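PDB 4UID: surface layer protein from Geobacillus stearothermophilus, which probably assembles with copies of itself into the crystalline surface layer coating the bacterial cell, this chain comprising its domains 4 and 5. Local coordinates for residues L22-N27 / K108-L113; P87-V92 / P104-A109. One frame throughout, in Å; residues are numbered along the deposited sequence.

Contact 1 (L22-N27 / K108-L113)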
ATOM      1  N   LEU A  22       3.062  -3.562  -7.790  1.00 23.33           N
ATOM      2  CA  LEU A  22       4.373  -3.074  -7.402  1.00 22.87           C
ATOM      3  C   LEU A  22       4.461  -1.563  -7.362  1.00 22.59           C
ATOM      4  O   LEU A  22       4.276  -0.911  -8.384  1.00 23.20           O
ATOM      5  CB  LEU A  22       5.427  -3.597  -8.365  1.00 23.58           C
ATOM      6  CG  LEU A  22       6.874  -3.231  -8.021  1.00 24.13           C
ATOM      7  CD1 LEU A  22       7.437  -4.128  -6.920  1.00 23.73           C
ATOM      8  CD2 LEU A  22       7.734  -3.261  -9.275  1.00 23.13           C
ATOM      9  N   TYR A  23       4.792  -1.012  -6.197  1.00 22.58           N
ATOM     10  CA  TYR A  23       4.906   0.445  -6.044  1.00 22.93           C
ATOM     11  C   TYR A  23       6.298   0.963  -6.317  1.00 23.98           C
ATOM     12  O   TYR A  23       7.247   0.185  -6.352  1.00 24.20           O
ATOM     13  CB  TYR A  23       4.414   0.893  -4.677  1.00 22.69           C
ATOM     14  CG  TYR A  23       2.941   0.660  -4.522  1.00 22.46           C
ATOM     15  CD1 TYR A  23       2.044   1.195  -5.441  1.00 22.49           C
ATOM     16  CD2 TYR A  23       2.440  -0.095  -3.472  1.00 22.34           C
ATOM     17  CE1 TYR A  23       0.691   0.973  -5.332  1.00 22.12           C
ATOM     18  CE2 TYR A  23       1.086  -0.309  -3.345  1.00 23.01           C
ATOM     19  CZ  TYR A  23       0.217   0.227  -4.286  1.00 22.44           C
ATOM     20  OH  TYR A  23      -1.138   0.025  -4.184  1.00 22.20           O
ATOM     21  N   ALA A  24       6.414   2.274  -6.528  1.00 24.48           N
ATOM     22  CA  ALA A  24       7.717   2.893  -6.753  1.00 25.91           C
ATOM     23  C   ALA A  24       8.686   2.624  -5.612  1.00 27.66           C
ATOM     24  O   ALA A  24       9.892   2.531  -5.842  1.00 28.98           O
ATOM     25  CB  ALA A  24       7.572   4.381  -6.983  1.00 25.91           C
ATOM     26  N   ASN A  25       8.149   2.485  -4.397  1.00 29.32           N
ATOM     27  CA  ASN A  25       8.935   2.268  -3.190  1.00 31.28           C
ATOM     28  C   ASN A  25       9.481   0.845  -3.033  1.00 33.61           C
ATOM     29  O   ASN A  25      10.112   0.537  -2.023  1.00 38.68           O
ATOM     30  CB  ASN A  25       8.141   2.696  -1.939  1.00 30.63           C
ATOM     31  CG  ASN A  25       6.916   1.827  -1.673  1.00 32.69           C
ATOM     32  OD1 ASN A  25       6.791   0.723  -2.189  1.00 36.75           O
ATOM     33  ND2 ASN A  25       5.998   2.333  -0.868  1.00 34.10           N
ATOM     34  N   GLY A  26       9.225  -0.025  -4.003  1.00 33.01           N
ATOM     35  CA  GLY A  26       9.662  -1.413  -3.897  1.00 32.54           C
ATOM     36  C   GLY A  26       8.711  -2.399  -3.246  1.00 33.03           C
ATOM     37  O   GLY A  26       8.941  -3.599  -3.358  1.00 35.37           O
ATOM     38  N   ASN A  27       7.653  -1.923  -2.581  1.00 31.63           N
ATOM     39  CA  ASN A  27       6.614  -2.815  -2.014  1.00 31.67           C
ATOM     40  C   ASN A  27       5.817  -3.619  -3.040  1.00 32.21           C
ATOM     41  O   ASN A  27       5.504  -3.145  -4.135  1.00 33.34           O
ATOM     42  CB  ASN A  27       5.638  -2.056  -1.100  1.00 33.01           C
ATOM     43  CG  ASN A  27       6.329  -1.374   0.072  1.00 31.34           C
ATOM     44  OD1 ASN A  27       7.434  -1.749   0.465  1.00 32.35           O
ATOM     45  ND2 ASN A  27       5.684  -0.359   0.624  1.00 28.60           N
ATOM     46  N   LYS A 108       3.476   1.245  -9.941  1.00 28.59           N
ATOM     47  CA  LYS A 108       2.436   2.211  -9.600  1.00 30.38           C
ATOM     48  C   LYS A 108       3.013   3.280  -8.706  1.00 28.93           C
ATOM     49  O   LYS A 108       4.031   3.049  -8.046  1.00 29.49           O
ATOM     50  CB  LYS A 108       1.228   1.522  -8.983  1.00 32.91           C
ATOM     51  CG  LYS A 108       0.408   0.733 -10.008  1.00 35.34           C
ATOM     52  CD  LYS A 108      -0.654  -0.112  -9.323  1.00 36.98           C
ATOM     53  CE  LYS A 108      -1.938  -0.184 -10.136  1.00 38.08           C
ATOM     54  NZ  LYS A 108      -3.135  -0.282  -9.248  1.00 38.96           N
ATOM     55  N   ALA A 109       2.396   4.462  -8.724  1.00 27.87           N
ATOM     56  CA  ALA A 109       2.767   5.543  -7.796  1.00 25.69           C
ATOM     57  C   ALA A 109       2.520   5.062  -6.387  1.00 24.78           C
ATOM     58  O   ALA A 109       1.562   4.314  -6.152  1.00 23.03           O
ATOM     59  CB  ALA A 109       1.983   6.816  -8.072  1.00 23.65           C
ATOM     60  N   ASN A 110       3.392   5.457  -5.463  1.00 24.47           N
ATOM     61  CA  ASN A 110       3.195   5.089  -4.059  1.00 25.93           C
ATOM     62  C   ASN A 110       1.889   5.625  -3.481  1.00 25.71           C
ATOM     63  O   ASN A 110       1.402   6.684  -3.919  1.00 24.06           O
ATOM     64  CB  ASN A 110       4.343   5.568  -3.176  1.00 27.29           C
ATOM     65  CG  ASN A 110       5.684   5.186  -3.725  1.00 28.75           C
ATOM     66  OD1 ASN A 110       5.895   4.037  -4.127  1.00 29.22           O
ATOM     67  ND2 ASN A 110       6.606   6.156  -3.768  1.00 27.56           N
ATOM     68  N   PRO A 111       1.321   4.890  -2.495  1.00 25.25           N
ATOM     69  CA  PRO A 111       0.208   5.342  -1.672  1.00 24.22           C
ATOM     70  C   PRO A 111       0.417   6.739  -1.132  1.00 23.58           C
ATOM     71  O   PRO A 111       1.510   7.078  -0.697  1.00 25.27           O
ATOM     72  CB  PRO A 111       0.243   4.365  -0.523  1.00 23.66           C
ATOM     73  CG  PRO A 111       0.635   3.091  -1.185  1.00 24.77           C
ATOM     74  CD  PRO A 111       1.646   3.477  -2.214  1.00 24.63           C
ATOM     75  N   VAL A 112      -0.622   7.552  -1.221  1.00 23.10           N
ATOM     76  CA  VAL A 112      -0.716   8.841  -0.509  1.00 21.71           C
ATOM     77  C   VAL A 112      -2.134   8.913   0.081  1.00 21.31           C
ATOM     78  O   VAL A 112      -3.009   8.172  -0.358  1.00 21.03           O
ATOM     79  CB  VAL A 112      -0.419  10.051  -1.436  1.00 20.58           C
ATOM     80  CG1 VAL A 112       1.050  10.067  -1.851  1.00 19.49           C
ATOM     81  CG2 VAL A 112      -1.338  10.045  -2.652  1.00 19.49           C
ATOM     82  N   LEU A 113      -2.358   9.789   1.055  1.00 21.10           N
ATOM     83  CA  LEU A 113      -3.648   9.881   1.718  1.00 20.77           C
ATOM     84  C   LEU A 113      -4.713  10.492   0.793  1.00 22.93           C
ATOM     85  O   LEU A 113      -4.563  11.601   0.286  1.00 23.60           O
ATOM     86  CB  LEU A 113      -3.526  10.681   3.005  1.00 19.30           C
ATOM     87  CG  LEU A 113      -4.830  11.215   3.606  1.00 19.25           C
ATOM     88  CD1 LEU A 113      -5.569  10.147   4.406  1.00 19.15           C
ATOM     89  CD2 LEU A 113      -4.583  12.469   4.432  1.00 18.72           C
TER
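P111 packs on Y23, its CD over one face of the tyrosine ring, 3.7 Å from the centroid and only 6° off the ring normal, a CH-pi contact centred on the ring. K108 CB approaches the same ring obliquely, 3.6 Å from Y23 CD1. The ring reaches these partners because Y23 CG stands beside its own backbone N and anti to the carbonyl carbon (chi1 -66°).

The backbones are tied on either side of Y23. K108 N donates to L22 O at 2.8 Å, nearly straight and in the carbonyl plane; in return A24 N gives K108 O a weak, bent bond of 2.9 Å. This makes a single beta bridge between Y23 and K108.

Farther along, the side chain of N110 comes across to the other loop. Its OD1 accepts from N25 N at 2.7 Å, with the donor tilted 18° from the amide plane, and A24 CB packs against the same amide.

A second layer shapes the loop 22-27 that presents N25 N. Residues 23 to 26 form a type I beta turn, with G26 N bonded to Y23 O at 3.1 Å, and N25 OD1 accepts from N27 N at 2.8 Å in an Asx turn. Beyond the two segments, Y141 meets the Y23 ring and bonds through its hydroxyl to A109 O, while Q140 binds the backbone of N110 and V112. Turn, bridge and CH-pi contact together hold the segment 108-113, which runs from strand 99-107 to strand 113-118, against the first domain, consistent with a linker between consecutive Ig-like domains.

Contact 2 (P87-V92 / P104-A109); sequences PGTALV and PVTVKA
A beta hairpin, strands 88-96 and 99-107 of a bacterial Ig-like (BIG2) domain, holds this contact near its open end. The strand segments run antiparallel, their directions 151° apart and their axes 4.7 Å apart at closest approach.

Two hydrogen-bonded pairs give the register. G88 N donates to V107 O at 3.1 Å and V107 N returns a bond to G88 O at 3.0 Å; A90 and V105 exchange the equivalent pair, with A90 N to V105 O at 2.8 Å. Between and beyond them, T89 with T106 and L91 with P104 are non-hydrogen-bonded pairs.

The two faces differ in burial. A90, V105 and V107 point to the buried one, where L74 of strand 74-76 packs on A90, V92 and V107. V105 CG2, anti to the carbonyl carbon, is the branch that reaches V92 CB, at 3.9 Å. T89, T106, L91 and P104 occupy the more exposed face, where L91 CD2 reaches P104 CB at 4.3 Å.

Past the last bonded pair the pairing gives way to packing: P87 CB lies 3.6 Å from A109 N, and P87 CG touches A109 CB at 3.9 Å.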
ATOM      1  N   PRO A  87       6.970   5.550 -11.055  1.00 32.20           N
ATOM      2  CA  PRO A  87       5.836   4.957 -11.792  1.00 34.31           C
ATOM      3  C   PRO A  87       5.953   5.026 -13.328  1.00 34.39           C
ATOM      4  O   PRO A  87       6.535   5.972 -13.864  1.00 35.79           O
ATOM      5  CB  PRO A  87       4.614   5.767 -11.307  1.00 33.39           C
ATOM      6  CG  PRO A  87       5.140   6.795 -10.363  1.00 35.01           C
ATOM      7  CD  PRO A  87       6.486   6.324  -9.901  1.00 33.15           C
ATOM      8  N   GLY A  88       5.399   4.017 -13.997  1.00 33.62           N
ATOM      9  CA  GLY A  88       5.366   3.901 -15.458  1.00 32.88           C
ATOM     10  C   GLY A  88       5.351   2.434 -15.859  1.00 35.45           C
ATOM     11  O   GLY A  88       5.118   1.549 -15.012  1.00 37.49           O
ATOM     12  N   THR A  89       5.607   2.165 -17.141  1.00 36.26           N
ATOM     13  CA  THR A  89       5.621   0.801 -17.672  1.00 37.16           C
ATOM     14  C   THR A  89       6.981   0.484 -18.237  1.00 36.12           C
ATOM     15  O   THR A  89       7.524   1.228 -19.052  1.00 39.22           O
ATOM     16  CB  THR A  89       4.519   0.583 -18.744  1.00 41.05           C
ATOM     17  OG1 THR A  89       3.229   0.608 -18.120  1.00 43.29           O
ATOM     18  CG2 THR A  89       4.672  -0.769 -19.469  1.00 42.54           C
ATOM     19  N   ALA A  90       7.527  -0.634 -17.796  1.00 35.23           N
ATOM     20  CA  ALA A  90       8.787  -1.113 -18.324  1.00 36.74           C
ATOM     21  C   ALA A  90       8.616  -2.456 -19.040  1.00 37.84           C
ATOM     22  O   ALA A  90       7.819  -3.300 -18.613  1.00 38.86           O
ATOM     23  CB  ALA A  90       9.812  -1.224 -17.200  1.00 35.83           C
ATOM     24  N   LEU A  91       9.366  -2.648 -20.122  1.00 37.88           N
ATOM     25  CA  LEU A  91       9.446  -3.945 -20.762  1.00 37.44           C
ATOM     26  C   LEU A  91      10.711  -4.646 -20.356  1.00 38.09           C
ATOM     27  O   LEU A  91      11.816  -4.152 -20.537  1.00 40.28           O
ATOM     28  CB  LEU A  91       9.360  -3.826 -22.275  1.00 39.77           C
ATOM     29  CG  LEU A  91       7.982  -3.468 -22.819  1.00 41.56           C
ATOM     30  CD1 LEU A  91       8.160  -2.939 -24.232  1.00 44.68           C
ATOM     31  CD2 LEU A  91       7.043  -4.667 -22.785  1.00 41.88           C
ATOM     32  N   VAL A  92      10.518  -5.819 -19.790  1.00 40.86           N
ATOM     33  CA  VAL A  92      11.591  -6.647 -19.276  1.00 41.97           C
ATOM     34  C   VAL A  92      11.902  -7.816 -20.251  1.00 43.24           C
ATOM     35  O   VAL A  92      10.996  -8.290 -20.938  1.00 45.07           O
ATOM     36  CB  VAL A  92      11.219  -7.045 -17.825  1.00 41.19           C
ATOM     37  CG1 VAL A  92      11.199  -8.549 -17.579  1.00 40.49           C
ATOM     38  CG2 VAL A  92      12.098  -6.286 -16.842  1.00 42.38           C
ATOM     39  N   PRO A 104       5.594  -7.153 -19.871  1.00 41.61           N
ATOM     40  CA  PRO A 104       5.459  -5.824 -19.270  1.00 39.42           C
ATOM     41  C   PRO A 104       5.531  -5.897 -17.747  1.00 39.39           C
ATOM     42  O   PRO A 104       5.242  -6.941 -17.147  1.00 41.62           O
ATOM     43  CB  PRO A 104       4.067  -5.352 -19.714  1.00 38.28           C
ATOM     44  CG  PRO A 104       3.533  -6.411 -20.622  1.00 38.96           C
ATOM     45  CD  PRO A 104       4.286  -7.668 -20.318  1.00 39.63           C
ATOM     46  N   VAL A 105       5.971  -4.800 -17.143  1.00 38.29           N
ATOM     47  CA  VAL A 105       6.005  -4.638 -15.697  1.00 35.58           C
ATOM     48  C   VAL A 105       5.523  -3.220 -15.445  1.00 36.34           C
ATOM     49  O   VAL A 105       5.949  -2.265 -16.121  1.00 36.98           O
ATOM     50  CB  VAL A 105       7.414  -4.812 -15.083  1.00 35.34           C
ATOM     51  CG1 VAL A 105       7.325  -5.050 -13.585  1.00 34.75           C
ATOM     52  CG2 VAL A 105       8.183  -5.959 -15.717  1.00 36.31           C
ATOM     53  N   THR A 106       4.613  -3.097 -14.489  1.00 35.79           N
ATOM     54  CA  THR A 106       4.015  -1.824 -14.156  1.00 35.34           C
ATOM     55  C   THR A 106       4.474  -1.469 -12.760  1.00 33.37           C
ATOM     56  O   THR A 106       4.348  -2.288 -11.841  1.00 33.68           O
ATOM     57  CB  THR A 106       2.468  -1.898 -14.212  1.00 37.35           C
ATOM     58  OG1 THR A 106       2.059  -2.476 -15.459  1.00 40.10           O
ATOM     59  CG2 THR A 106       1.837  -0.513 -14.093  1.00 37.47           C
ATOM     60  N   VAL A 107       5.027  -0.261 -12.624  1.00 30.87           N
ATOM     61  CA  VAL A 107       5.260   0.365 -11.319  1.00 27.41           C
ATOM     62  C   VAL A 107       4.137   1.363 -11.083  1.00 26.83           C
ATOM     63  O   VAL A 107       3.853   2.214 -11.931  1.00 24.92           O
ATOM     64  CB  VAL A 107       6.601   1.101 -11.271  1.00 27.33           C
ATOM     65  CG1 VAL A 107       6.840   1.668  -9.886  1.00 25.94           C
ATOM     66  CG2 VAL A 107       7.741   0.183 -11.688  1.00 27.25           C
ATOM     67  N   LYS A 108       3.476   1.245  -9.941  1.00 28.59           N
ATOM     68  CA  LYS A 108       2.436   2.211  -9.600  1.00 30.38           C
ATOM     69  C   LYS A 108       3.013   3.280  -8.706  1.00 28.93           C
ATOM     70  O   LYS A 108       4.031   3.049  -8.046  1.00 29.49           O
ATOM     71  CB  LYS A 108       1.228   1.522  -8.983  1.00 32.91           C
ATOM     72  CG  LYS A 108       0.408   0.733 -10.008  1.00 35.34           C
ATOM     73  CD  LYS A 108      -0.654  -0.112  -9.323  1.00 36.98           C
ATOM     74  CE  LYS A 108      -1.938  -0.184 -10.136  1.00 38.08           C
ATOM     75  NZ  LYS A 108      -3.135  -0.282  -9.248  1.00 38.96           N
ATOM     76  N   ALA A 109       2.396   4.462  -8.724  1.00 27.87           N
ATOM     77  CA  ALA A 109       2.767   5.543  -7.796  1.00 25.69           C
ATOM     78  C   ALA A 109       2.520   5.062  -6.387  1.00 24.78           C
ATOM     79  O   ALA A 109       1.562   4.314  -6.152  1.00 23.03           O
ATOM     80  CB  ALA A 109       1.983   6.816  -8.072  1.00 23.65           C
TER

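Overall arrangement
Contacts 1 and 2 follow each other along one stretch of chain and share K108 and A109, with centres about 12 Å apart. As strand 99-107 ends, its partner changes: in contact 2 it pairs with strand 88-96, and in contact 1 the continuing chain bridges to the loop 22-27. The two contacts also touch directly, A24 CB lying 3.7 Å from P87 CD and L22 CB 3.9 Å from T106 O. Contact 1 is central, about 6 Å from the centre of the chain, whereas contact 2 lies about 16 Å from it, within the first Ig-like domain. The ladder of contact 2 thus ends, and one bridge and side-chain contacts to the loop 22-27 take over.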